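Local coordinates for protein yersinopine synthase (PDB 6C4M) that catalyses the NADPH-dependent reductive condensation of pyruvate with an amino-acid-derived intermediate, the last step in making the metallophore yersinopine, at residues 51-54 with 55-58; 119-122 with 123-126; 317-321 with 322-326; 330-334 with 335-339. All blocks are in the same frame, centred on the assembly; numbering follows the deposited sequence.

Along the chain the four contacts follow one another in order, and they fall into two groups on opposite sides of the chain's centre. Contacts 1 and 2 belong to the dinucleotide-binding part, built on parallel strands 25-28, 49-52 and 107-110; their centres lie about 16 Å apart, and contact 1 grips the adenosine end of NADP while contact 2 closes helix 117-121. Contact 3 opens helix 321-329 and contact 4 is the loop from its end to helix 339-344; their centres are about 14 Å apart, and Leu325 O lies 3.0 Å from Tyr330 N. About 42 Å separates the centres of contacts 1 and 4: the cofactor's phosphate is held in one part, while contacts 3 and 4 join helices on the far side, contact 4 also reaching the second subunit.

Contact 1 (51-54 with 55-58); sequences LYNR and PSTK. With NAP (NADP nicotinamide-adenine-dinucleotide phosphate), chain B.
The 2'-phosphate pocket of a Rossmann-type nucleotide site is built here, in the turn that leads from strand 49-52 into helix 57-68; Asn53, Arg54, Ser56 and Lys58 all reach the NADP. Lys58 NZ donates to Asn53 OD1 at 2.9 Å, coming from above the carbonyl plane, and the two side chains cross at about a right angle. The same OD1 accepts from the ribose hydroxyl O3B of NADP, while Asn53 ND2 gives one hydrogen to phosphate oxygen O3X (2.9 Å, 168°) and the other to Arg54 O, in plane on a lone pair. With both ends of the amide engaged, its rotation is fixed. Lys58, bent at chi2 and chi3, brings NZ to 2.6 Å from O2X of the phosphate, and Ser56 OG donates to O3X at 2.6 Å. Arg54 has its chain extended from CG to NE after a chi1 of 64°, which lays the guanidinium flat against the rim of the adenine: N3A of NADP sits over one face, offset from its centre, and Ser56 CB over the opposite one. At its edge, NE bonds O2B and NH2 bonds O1X at 2.8 Å, an arrangement suited to recognising the phosphate that distinguishes NADP from NAD. Pro55 centres an inverse gamma turn, closed by a weak bond from Ser56 N to Arg54 O. Ser56 is also the N-cap of helix 57-68, its OG bonding Gly59 N. Strand 49-52 runs between strands 25-28 and 93-95, with Ala30 of the neighbouring glycine-rich loop bonded to both Asn53 and Lys58.

Contact 2 (119-122 with 123-126); sequences AVLQ and QIPW
Leu121 to Ile124 form a type I beta turn where helix 117-121 gives way to the loop toward strand 134-137, in the Rossmann-type part. Its backbone bonds are Ile124 N to Leu121 O at 3.2 Å and Gln123 N to Val120 O at 2.9 Å. Gln123, extended beyond CG, reaches back along the helix and donates an N-H of NE2 to Ala119 O (3.0 Å, 158°), the oxygen close to the amide plane, the nitrogen above the carbonyl plane. The apolar contacts lie on the inner side. Leu121 CD2 touches Ile124 CD1 at 3.9 Å and meets the indole of Trp126 at its edge, in plane, 3.5 Å from CH2. Ile124 CG2 stands over the centre of one face of that ring. This cluster packs on Leu108 and Leu110 of strand 107-110, and helix 144-154 covers Leu121 and Trp126. Waters add to the polar side, with a weak bond from Trp126 NE1 to Leu121 O. One water lies within bonding distance of both Leu121 O and Ile124 O, with more acceptors around it than protons to give. A second lies between Gln122, within the turn, and Trp126, beyond it, 2.7 Å from Gln122 OE1 and accepting from Trp126 NE1 at 3.2 Å.

Contact 3 (317-321 with 322-326); sequences EEINL and LRFLN
Asn320 holds CG opposite its own backbone N (chi1 178°), and a small chi2 of -22° then turns OD1 back over the first turn of the helix to meet Arg323 N. That bond is 3.0 Å long and nearly straight at the hydrogen (174°), although the N-H comes from above the carbonyl plane. The other end of the amide is tied down by Ile342, whose carbonyl accepts from ND2, and the amide carbon CG rests 3.4 Å from Arg323 CB. The guanidinium of Arg323 stands almost perpendicular to that amide. A water at its edge accepts from NH2 and from Asn320 N, each at 2.8 Å, while NH2 also forms a salt bridge with Asp328 in the last turn of helix 321-329.

Backbone bonds start the helix proper, Phe324 N to Asn320 O and Leu325 N to Leu321 O. On the apolar side, Leu321 CD1 lies 3.8 Å from Leu325 CG, one turn further on, and Ile319 CD1 approaches Phe324 CD2 at 4.0 Å from just ahead of the cap. These four side chains pack against helix 255-264 or the loop leading into it, where Phe253 meets the Phe324 ring. Taken together this is an asparagine N-cap with a hydrophobic staple (Ile319 to Phe324), opening helix 321-329.

Contact 4 (330-334 with 335-339); sequences YPVPA and SMVSR
Pro333 O takes two backbone bonds, from Met336 N and from Val337 N, both at 3.1 Å, which make a beta turn from Pro333 to Met336 nested in an alpha turn that ends at Val337. The two donors arrive differently: Val337 N lies in the carbonyl plane, whereas Met336 N stands well above it. Beside the turn, Val332 CG2 presses on Val337 CG2 at 3.5 Å, methyl to methyl; a Val332 chi1 of -58° puts CG1 anti to the carbonyl carbon and leaves CG2 between the backbone N and that carbon, facing Val337. Ala334 CA adds a CH...O contact to Val337 O at 3.4 Å, and Ser335 OG rests against Pro333 CB at 3.5 Å.

Outside the turn, bonds tie its ends to the neighbouring helices. Val332 N is bonded to Asn326 OD1 in helix 321-329, and Ser338 OG caps Trp341 N at the start of helix 339-344. Arg339, in the first turn of that helix, makes a salt bridge with Asp327. The turn links helices 321-329 and 339-344, with Val337 on Leu322 of the former, Val332 and Met336 on helix 350-364, and Ser335 and Met336 packed on Gln287 and Val292 of the second subunit.

Contact 1 (51-54 with 55-58)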
loop_
_atom_site.group_PDB
_atom_site.type_symbol
_atom_site.label_atom_id
_atom_site.label_comp_id
_atom_site.label_asym_id
_atom_site.label_seq_id
_atom_site.Cartn_x
_atom_site.Cartn_y
_atom_site.Cartn_z
ATOM N N LEU A 51 16.722 41.829 0.275
ATOM C CA LEU A 51 16.894 40.399 0.484
ATOM C C LEU A 51 17.943 40.202 1.562
ATOM O O LEU A 51 18.984 40.853 1.519
ATOM C CB LEU A 51 17.324 39.702 -0.812
ATOM C CG LEU A 51 17.354 38.180 -0.826
ATOM C CD1 LEU A 51 15.979 37.630 -0.521
ATOM C CD2 LEU A 51 17.830 37.685 -2.183
ATOM N N TYR A 52 17.664 39.316 2.523
ATOM C CA TYR A 52 18.614 38.932 3.558
ATOM C C TYR A 52 18.891 37.438 3.449
ATOM O O TYR A 52 17.977 36.649 3.181
ATOM C CB TYR A 52 18.095 39.235 4.965
ATOM C CG TYR A 52 18.811 38.422 6.045
ATOM C CD1 TYR A 52 20.045 38.828 6.568
ATOM C CD2 TYR A 52 18.261 37.250 6.525
ATOM C CE1 TYR A 52 20.704 38.083 7.538
ATOM C CE2 TYR A 52 18.909 36.486 7.479
ATOM C CZ TYR A 52 20.123 36.922 7.993
ATOM O OH TYR A 52 20.759 36.172 8.925
ATOM N N ASN A 53 20.151 37.063 3.651
ATOM C CA ASN A 53 20.506 35.671 3.902
ATOM C C ASN A 53 21.703 35.627 4.831
ATOM O O ASN A 53 22.647 36.407 4.683
ATOM C CB ASN A 53 20.841 34.920 2.613
ATOM C CG ASN A 53 20.710 33.409 2.766
ATOM O OD1 ASN A 53 19.726 32.822 2.325
ATOM N ND2 ASN A 53 21.709 32.772 3.388
ATOM N N ARG A 54 21.649 34.714 5.789
ATOM C CA ARG A 54 22.753 34.533 6.714
ATOM C C ARG A 54 24.026 34.207 5.936
ATOM O O ARG A 54 23.964 33.643 4.832
ATOM C CB ARG A 54 22.446 33.389 7.682
ATOM C CG ARG A 54 22.312 32.063 6.967
ATOM C CD ARG A 54 22.133 30.869 7.921
ATOM N NE ARG A 54 21.768 29.654 7.180
ATOM C CZ ARG A 54 21.892 28.419 7.669
ATOM N NH1 ARG A 54 22.366 28.234 8.895
ATOM N NH2 ARG A 54 21.545 27.371 6.931
ATOM N N PRO A 55 25.210 34.495 6.527
ATOM C CA PRO A 55 26.495 34.259 5.855
ATOM C C PRO A 55 26.955 32.800 5.854
ATOM O O PRO A 55 28.104 32.488 6.154
ATOM C CB PRO A 55 27.454 35.169 6.631
ATOM C CG PRO A 55 26.850 35.322 7.984
ATOM C CD PRO A 55 25.360 35.239 7.791
ATOM N N SER A 56 26.055 31.897 5.487
ATOM C CA SER A 56 26.479 30.547 5.159
ATOM C C SER A 56 27.370 30.590 3.922
ATOM O O SER A 56 27.583 31.641 3.314
ATOM C CB SER A 56 25.268 29.662 4.919
ATOM O OG SER A 56 24.457 30.219 3.868
ATOM N N THR A 57 27.910 29.425 3.545
ATOM C CA THR A 57 28.666 29.344 2.297
ATOM C C THR A 57 27.787 29.700 1.109
ATOM O O THR A 57 28.231 30.398 0.191
ATOM C CB THR A 57 29.253 27.940 2.119
ATOM O OG1 THR A 57 28.217 26.982 2.288
ATOM C CG2 THR A 57 30.320 27.676 3.146
ATOM N N LYS A 58 26.541 29.211 1.098
ATOM C CA LYS A 58 25.593 29.569 0.037
ATOM C C LYS A 58 25.271 31.063 0.052
ATOM O O LYS A 58 25.206 31.708 -0.999
ATOM C CB LYS A 58 24.307 28.761 0.186
ATOM C CG LYS A 58 23.369 28.853 -1.027
ATOM C CD LYS A 58 21.916 29.079 -0.615
ATOM C CE LYS A 58 21.680 30.471 -0.031
ATOM N NZ LYS A 58 20.277 30.635 0.443
HETATM P PA NAP B . 14.887 27.030 3.265
HETATM O O1A NAP B . 13.702 26.806 4.121
HETATM O O2A NAP B . 15.727 25.739 3.082
HETATM O O5B NAP B . 15.787 28.214 3.965
HETATM C C5B NAP B . 15.247 29.546 3.815
HETATM C C4B NAP B . 16.238 30.524 4.474
HETATM O O4B NAP B . 16.359 30.092 5.965
HETATM C C3B NAP B . 17.413 30.439 3.962
HETATM O O3B NAP B . 18.062 31.749 3.930
HETATM C C2B NAP B . 18.269 29.476 4.985
HETATM O O2B NAP B . 19.701 29.795 4.898
HETATM C C1B NAP B . 17.839 29.748 6.164
HETATM N N9A NAP B . 17.817 28.489 6.911
HETATM C C8A NAP B . 17.382 27.242 6.669
HETATM N N7A NAP B . 17.690 26.542 7.770
HETATM C C5A NAP B . 18.307 27.378 8.662
HETATM C C6A NAP B . 18.778 27.087 9.918
HETATM N N6A NAP B . 18.840 25.885 10.751
HETATM N N1A NAP B . 19.357 28.059 10.646
HETATM C C2A NAP B . 19.462 29.334 10.140
HETATM N N3A NAP B . 18.991 29.617 8.891
HETATM C C4A NAP B . 18.400 28.614 8.149
HETATM O O3 NAP B . 14.347 27.533 1.782
HETATM P PN NAP B . 12.850 27.609 1.174
HETATM O O1N NAP B . 12.867 28.797 0.316
HETATM O O2N NAP B . 12.660 26.289 0.387
HETATM O O5D NAP B . 11.618 27.675 2.298
HETATM C C5D NAP B . 11.034 28.944 2.693
HETATM C C4D NAP B . 9.923 28.615 3.710
HETATM O O4D NAP B . 8.793 27.733 3.006
HETATM C C3D NAP B . 10.325 27.896 4.738
HETATM O O3D NAP B . 9.391 28.245 5.872
HETATM C C2D NAP B . 10.048 26.428 4.394
HETATM O O2D NAP B . 9.753 25.768 5.534
HETATM C C1D NAP B . 8.760 26.551 3.558
HETATM N N1N NAP B . 8.609 25.538 2.485
HETATM C C2N NAP B . 9.123 25.718 1.249
HETATM C C3N NAP B . 8.912 24.724 0.266
HETATM C C7N NAP B . 9.486 24.886 -1.158
HETATM O O7N NAP B . 8.982 24.379 -2.080
HETATM N N7N NAP B . 10.671 25.689 -1.303
HETATM C C4N NAP B . 8.208 23.591 0.561
HETATM C C5N NAP B . 7.706 23.417 1.794
HETATM C C6N NAP B . 7.897 24.401 2.770
HETATM P P2B NAP B . 20.658 29.065 3.699
HETATM O O1X NAP B . 21.025 27.686 4.206
HETATM O O2X NAP B . 19.888 28.942 2.428
HETATM O O3X NAP B . 21.923 29.875 3.534
#

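Contact 2 (119-122 with 123-126)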
loop_
_atom_site.group_PDB
_atom_site.type_symbol
_atom_site.label_atom_id
_atom_site.label_comp_id
_atom_site.label_asym_id
_atom_site.label_seq_id
_atom_site.Cartn_x
_atom_site.Cartn_y
_atom_site.Cartn_z
ATOM N N ALA A 119 14.611 33.694 16.570
ATOM C CA ALA A 119 16.021 34.065 16.513
ATOM C C ALA A 119 16.223 35.232 15.552
ATOM O O ALA A 119 17.024 36.135 15.816
ATOM C CB ALA A 119 16.859 32.838 16.104
ATOM N N VAL A 120 15.454 35.258 14.462
ATOM C CA VAL A 120 15.541 36.343 13.487
ATOM C C VAL A 120 14.951 37.621 14.062
ATOM O O VAL A 120 15.608 38.666 14.106
ATOM C CB VAL A 120 14.841 35.942 12.172
ATOM C CG1 VAL A 120 14.681 37.170 11.228
ATOM C CG2 VAL A 120 15.613 34.842 11.463
ATOM N N LEU A 121 13.716 37.551 14.551
ATOM C CA LEU A 121 13.044 38.760 15.001
ATOM C C LEU A 121 13.794 39.444 16.142
ATOM O O LEU A 121 13.788 40.682 16.221
ATOM C CB LEU A 121 11.601 38.438 15.398
ATOM C CG LEU A 121 10.723 38.084 14.184
ATOM C CD1 LEU A 121 9.405 37.516 14.672
ATOM C CD2 LEU A 121 10.467 39.238 13.248
ATOM N N GLN A 122 14.471 38.676 17.005
ATOM C CA GLN A 122 15.242 39.257 18.113
ATOM C C GLN A 122 16.444 40.054 17.639
ATOM O O GLN A 122 16.967 40.890 18.395
ATOM C CB GLN A 122 15.736 38.158 19.059
ATOM C CG GLN A 122 14.675 37.575 20.023
ATOM C CD GLN A 122 14.075 38.606 20.996
ATOM O OE1 GLN A 122 13.351 39.507 20.594
ATOM N NE2 GLN A 122 14.370 38.461 22.274
ATOM N N GLN A 123 16.910 39.803 16.426
ATOM C CA GLN A 123 18.050 40.524 15.888
ATOM C C GLN A 123 17.657 41.755 15.068
ATOM O O GLN A 123 18.544 42.473 14.615
ATOM C CB GLN A 123 18.899 39.593 15.027
ATOM C CG GLN A 123 19.678 38.514 15.811
ATOM C CD GLN A 123 20.359 37.514 14.886
ATOM O OE1 GLN A 123 21.373 37.815 14.256
ATOM N NE2 GLN A 123 19.777 36.324 14.771
ATOM N N ILE A 124 16.372 42.015 14.850
ATOM C CA ILE A 124 15.966 43.132 13.996
ATOM C C ILE A 124 15.927 44.414 14.825
ATOM O O ILE A 124 15.273 44.460 15.882
ATOM C CB ILE A 124 14.611 42.887 13.311
ATOM C CG1 ILE A 124 14.791 41.825 12.208
ATOM C CG2 ILE A 124 14.055 44.205 12.708
ATOM C CD1 ILE A 124 13.572 41.184 11.815
ATOM N N PRO A 125 16.579 45.465 14.385
ATOM C CA PRO A 125 16.552 46.754 15.113
ATOM C C PRO A 125 15.301 47.545 14.741
ATOM O O PRO A 125 15.279 48.402 13.857
ATOM C CB PRO A 125 17.842 47.430 14.647
ATOM C CG PRO A 125 17.959 46.969 13.226
ATOM C CD PRO A 125 17.450 45.534 13.202
ATOM N N TRP A 126 14.222 47.202 15.449
ATOM C CA TRP A 126 12.898 47.700 15.119
ATOM C C TRP A 126 12.864 49.216 15.109
ATOM O O TRP A 126 12.158 49.823 14.295
ATOM C CB TRP A 126 11.892 47.136 16.129
ATOM C CG TRP A 126 11.839 45.627 16.106
ATOM C CD1 TRP A 126 12.294 44.768 17.052
ATOM C CD2 TRP A 126 11.281 44.822 15.069
ATOM N NE1 TRP A 126 12.052 43.481 16.677
ATOM C CE2 TRP A 126 11.437 43.484 15.454
ATOM C CE3 TRP A 126 10.666 45.113 13.844
ATOM C CZ2 TRP A 126 11.002 42.431 14.664
ATOM C CZ3 TRP A 126 10.246 44.062 13.053
ATOM C CH2 TRP A 126 10.416 42.739 13.472
HETATM O O HOH W 1 14.983 42.959 18.207
HETATM O O HOH W 2 12.755 41.817 19.285
#

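Contact 3 (317-321 with 322-326)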
loop_
_atom_site.group_PDB
_atom_site.type_symbol
_atom_site.label_atom_id
_atom_site.label_comp_id
_atom_site.label_asym_id
_atom_site.label_seq_id
_atom_site.Cartn_x
_atom_site.Cartn_y
_atom_site.Cartn_z
ATOM N N GLU A 317 -11.064 25.834 16.742
ATOM C CA GLU A 317 -11.615 24.573 16.283
ATOM C C GLU A 317 -10.541 23.757 15.580
ATOM O O GLU A 317 -9.712 24.307 14.843
ATOM C CB GLU A 317 -12.791 24.835 15.328
ATOM C CG GLU A 317 -14.074 25.256 16.016
ATOM C CD GLU A 317 -14.894 24.056 16.509
ATOM O OE1 GLU A 317 -14.358 22.923 16.516
ATOM O OE2 GLU A 317 -16.080 24.240 16.879
ATOM N N GLU A 318 -10.576 22.440 15.792
ATOM C CA GLU A 318 -9.671 21.543 15.089
ATOM C C GLU A 318 -10.072 21.431 13.629
ATOM O O GLU A 318 -11.217 21.659 13.262
ATOM C CB GLU A 318 -9.648 20.155 15.735
ATOM C CG GLU A 318 -10.914 19.301 15.566
ATOM C CD GLU A 318 -12.052 19.724 16.483
ATOM O OE1 GLU A 318 -12.011 20.844 17.047
ATOM O OE2 GLU A 318 -12.999 18.938 16.641
ATOM N N ILE A 319 -9.100 21.080 12.790
ATOM C CA ILE A 319 -9.374 20.786 11.385
ATOM C C ILE A 319 -9.905 19.357 11.233
ATOM O O ILE A 319 -9.847 18.567 12.178
ATOM C CB ILE A 319 -8.110 20.976 10.526
ATOM C CG1 ILE A 319 -7.106 19.839 10.743
ATOM C CG2 ILE A 319 -7.462 22.331 10.837
ATOM C CD1 ILE A 319 -5.879 19.934 9.839
ATOM N N ASN A 320 -10.456 19.056 10.055
ATOM C CA ASN A 320 -10.677 17.692 9.567
ATOM C C ASN A 320 -9.415 17.266 8.827
ATOM O O ASN A 320 -9.187 17.671 7.681
ATOM C CB ASN A 320 -11.893 17.663 8.648
ATOM C CG ASN A 320 -12.163 16.256 8.064
ATOM O OD1 ASN A 320 -11.265 15.423 7.995
ATOM N ND2 ASN A 320 -13.397 16.028 7.603
ATOM N N LEU A 321 -8.583 16.450 9.486
ATOM C CA LEU A 321 -7.278 16.115 8.923
ATOM C C LEU A 321 -7.405 15.460 7.555
ATOM O O LEU A 321 -6.719 15.846 6.601
ATOM C CB LEU A 321 -6.511 15.212 9.885
ATOM C CG LEU A 321 -5.181 14.693 9.335
ATOM C CD1 LEU A 321 -4.217 15.827 8.994
ATOM C CD2 LEU A 321 -4.566 13.724 10.336
ATOM N N LEU A 322 -8.280 14.467 7.428
ATOM C CA LEU A 322 -8.332 13.722 6.177
ATOM C C LEU A 322 -8.894 14.589 5.038
ATOM O O LEU A 322 -8.347 14.596 3.925
ATOM C CB LEU A 322 -9.142 12.424 6.382
ATOM C CG LEU A 322 -9.182 11.490 5.177
ATOM C CD1 LEU A 322 -7.780 11.078 4.686
ATOM C CD2 LEU A 322 -10.069 10.245 5.419
ATOM N N ARG A 323 -9.934 15.388 5.317
ATOM C CA ARG A 323 -10.421 16.344 4.312
ATOM C C ARG A 323 -9.324 17.318 3.895
ATOM O O ARG A 323 -9.160 17.602 2.701
ATOM C CB ARG A 323 -11.639 17.126 4.833
ATOM C CG ARG A 323 -12.309 18.093 3.780
ATOM C CD ARG A 323 -12.940 19.350 4.422
ATOM N NE ARG A 323 -11.886 20.054 5.125
ATOM C CZ ARG A 323 -10.919 20.746 4.534
ATOM N NH1 ARG A 323 -10.904 20.911 3.209
ATOM N NH2 ARG A 323 -9.977 21.292 5.289
ATOM N N PHE A 324 -8.575 17.846 4.867
ATOM C CA PHE A 324 -7.471 18.762 4.566
ATOM C C PHE A 324 -6.431 18.085 3.681
ATOM O O PHE A 324 -6.016 18.638 2.658
ATOM C CB PHE A 324 -6.841 19.247 5.878
ATOM C CG PHE A 324 -5.598 20.091 5.705
ATOM C CD1 PHE A 324 -5.672 21.370 5.148
ATOM C CD2 PHE A 324 -4.362 19.630 6.152
ATOM C CE1 PHE A 324 -4.529 22.160 5.006
ATOM C CE2 PHE A 324 -3.217 20.419 6.022
ATOM C CZ PHE A 324 -3.305 21.688 5.459
ATOM N N LEU A 325 -5.973 16.894 4.074
ATOM C CA LEU A 325 -4.975 16.194 3.267
ATOM C C LEU A 325 -5.472 15.944 1.854
ATOM O O LEU A 325 -4.736 16.137 0.879
ATOM C CB LEU A 325 -4.612 14.860 3.899
ATOM C CG LEU A 325 -3.976 14.903 5.274
ATOM C CD1 LEU A 325 -3.836 13.467 5.852
ATOM C CD2 LEU A 325 -2.613 15.576 5.216
ATOM N N ASN A 326 -6.698 15.448 1.725
ATOM C CA ASN A 326 -7.173 15.057 0.407
ATOM C C ASN A 326 -7.582 16.285 -0.399
ATOM O O ASN A 326 -7.124 16.470 -1.531
ATOM C CB ASN A 326 -8.350 14.092 0.532
ATOM C CG ASN A 326 -8.704 13.418 -0.779
ATOM O OD1 ASN A 326 -8.119 12.407 -1.159
ATOM N ND2 ASN A 326 -9.679 13.988 -1.487
HETATM O O HOH W 3 -10.776 20.948 7.975
#

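Contact 4 (330-334 with 335-339)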
loop_
_atom_site.group_PDB
_atom_site.type_symbol
_atom_site.label_atom_id
_atom_site.label_comp_id
_atom_site.label_asym_id
_atom_site.label_seq_id
_atom_site.Cartn_x
_atom_site.Cartn_y
_atom_site.Cartn_z
ATOM N N TYR A 330 -3.292 16.838 -1.598
ATOM C CA TYR A 330 -3.095 15.881 -2.692
ATOM C C TYR A 330 -4.199 14.820 -2.643
ATOM O O TYR A 330 -4.320 14.106 -1.646
ATOM C CB TYR A 330 -1.700 15.248 -2.595
ATOM C CG TYR A 330 -0.610 16.265 -2.353
ATOM C CD1 TYR A 330 -0.230 16.599 -1.055
ATOM C CD2 TYR A 330 0.031 16.914 -3.414
ATOM C CE1 TYR A 330 0.770 17.542 -0.810
ATOM C CE2 TYR A 330 1.039 17.863 -3.178
ATOM C CZ TYR A 330 1.400 18.170 -1.868
ATOM O OH TYR A 330 2.386 19.108 -1.588
ATOM N N PRO A 331 -5.052 14.724 -3.651
ATOM C CA PRO A 331 -6.190 13.801 -3.571
ATOM C C PRO A 331 -5.838 12.392 -4.015
ATOM O O PRO A 331 -4.894 12.160 -4.768
ATOM C CB PRO A 331 -7.196 14.418 -4.542
ATOM C CG PRO A 331 -6.334 14.971 -5.596
ATOM C CD PRO A 331 -5.162 15.595 -4.838
ATOM N N VAL A 332 -6.646 11.452 -3.542
ATOM C CA VAL A 332 -6.534 10.064 -3.985
ATOM C C VAL A 332 -7.912 9.619 -4.464
ATOM O O VAL A 332 -8.946 10.206 -4.087
ATOM C CB VAL A 332 -5.983 9.139 -2.868
ATOM C CG1 VAL A 332 -4.577 9.624 -2.371
ATOM C CG2 VAL A 332 -6.968 9.023 -1.691
ATOM N N PRO A 333 -7.953 8.576 -5.298
ATOM C CA PRO A 333 -9.233 8.117 -5.862
ATOM C C PRO A 333 -10.243 7.786 -4.775
ATOM O O PRO A 333 -9.885 7.338 -3.680
ATOM C CB PRO A 333 -8.849 6.864 -6.657
ATOM C CG PRO A 333 -7.386 6.966 -6.887
ATOM C CD PRO A 333 -6.804 7.797 -5.784
ATOM N N ALA A 334 -11.528 7.994 -5.094
ATOM C CA ALA A 334 -12.570 7.712 -4.115
ATOM C C ALA A 334 -12.745 6.209 -3.904
ATOM O O ALA A 334 -13.356 5.807 -2.912
ATOM C CB ALA A 334 -13.901 8.326 -4.537
ATOM N N SER A 335 -12.244 5.394 -4.829
ATOM C CA SER A 335 -12.230 3.941 -4.673
ATOM C C SER A 335 -11.277 3.485 -3.569
ATOM O O SER A 335 -11.449 2.387 -3.031
ATOM C CB SER A 335 -11.809 3.293 -5.985
ATOM O OG SER A 335 -10.504 3.749 -6.307
ATOM N N MET A 336 -10.259 4.295 -3.248
ATOM C CA MET A 336 -9.386 4.068 -2.106
ATOM C C MET A 336 -9.937 4.756 -0.860
ATOM O O MET A 336 -10.298 4.093 0.111
ATOM C CB MET A 336 -7.975 4.554 -2.437
ATOM C CG MET A 336 -7.377 3.840 -3.619
ATOM S SD MET A 336 -7.118 2.027 -3.238
ATOM C CE MET A 336 -5.653 2.161 -2.265
ATOM N N VAL A 337 -10.079 6.078 -0.891
ATOM C CA VAL A 337 -10.594 6.808 0.263
ATOM C C VAL A 337 -11.950 7.399 -0.095
ATOM O O VAL A 337 -12.027 8.373 -0.852
ATOM C CB VAL A 337 -9.625 7.911 0.720
ATOM C CG1 VAL A 337 -10.225 8.682 1.887
ATOM C CG2 VAL A 337 -8.267 7.287 1.103
ATOM N N SER A 338 -13.005 6.892 0.535
ATOM C CA SER A 338 -14.343 7.288 0.147
ATOM C C SER A 338 -14.626 8.736 0.571
ATOM O O SER A 338 -13.979 9.302 1.463
ATOM C CB SER A 338 -15.368 6.348 0.777
ATOM O OG SER A 338 -15.320 6.512 2.183
ATOM N N ARG A 339 -15.624 9.347 -0.074
ATOM C CA ARG A 339 -16.063 10.663 0.388
ATOM C C ARG A 339 -16.658 10.553 1.774
ATOM O O ARG A 339 -16.542 11.479 2.576
ATOM C CB ARG A 339 -17.103 11.292 -0.566
ATOM C CG ARG A 339 -16.586 11.659 -1.945
ATOM C CD ARG A 339 -15.338 12.498 -1.874
ATOM N NE ARG A 339 -15.485 13.659 -0.986
ATOM C CZ ARG A 339 -14.564 14.604 -0.846
ATOM N NH1 ARG A 339 -13.454 14.570 -1.572
ATOM N NH2 ARG A 339 -14.763 15.590 0.014
#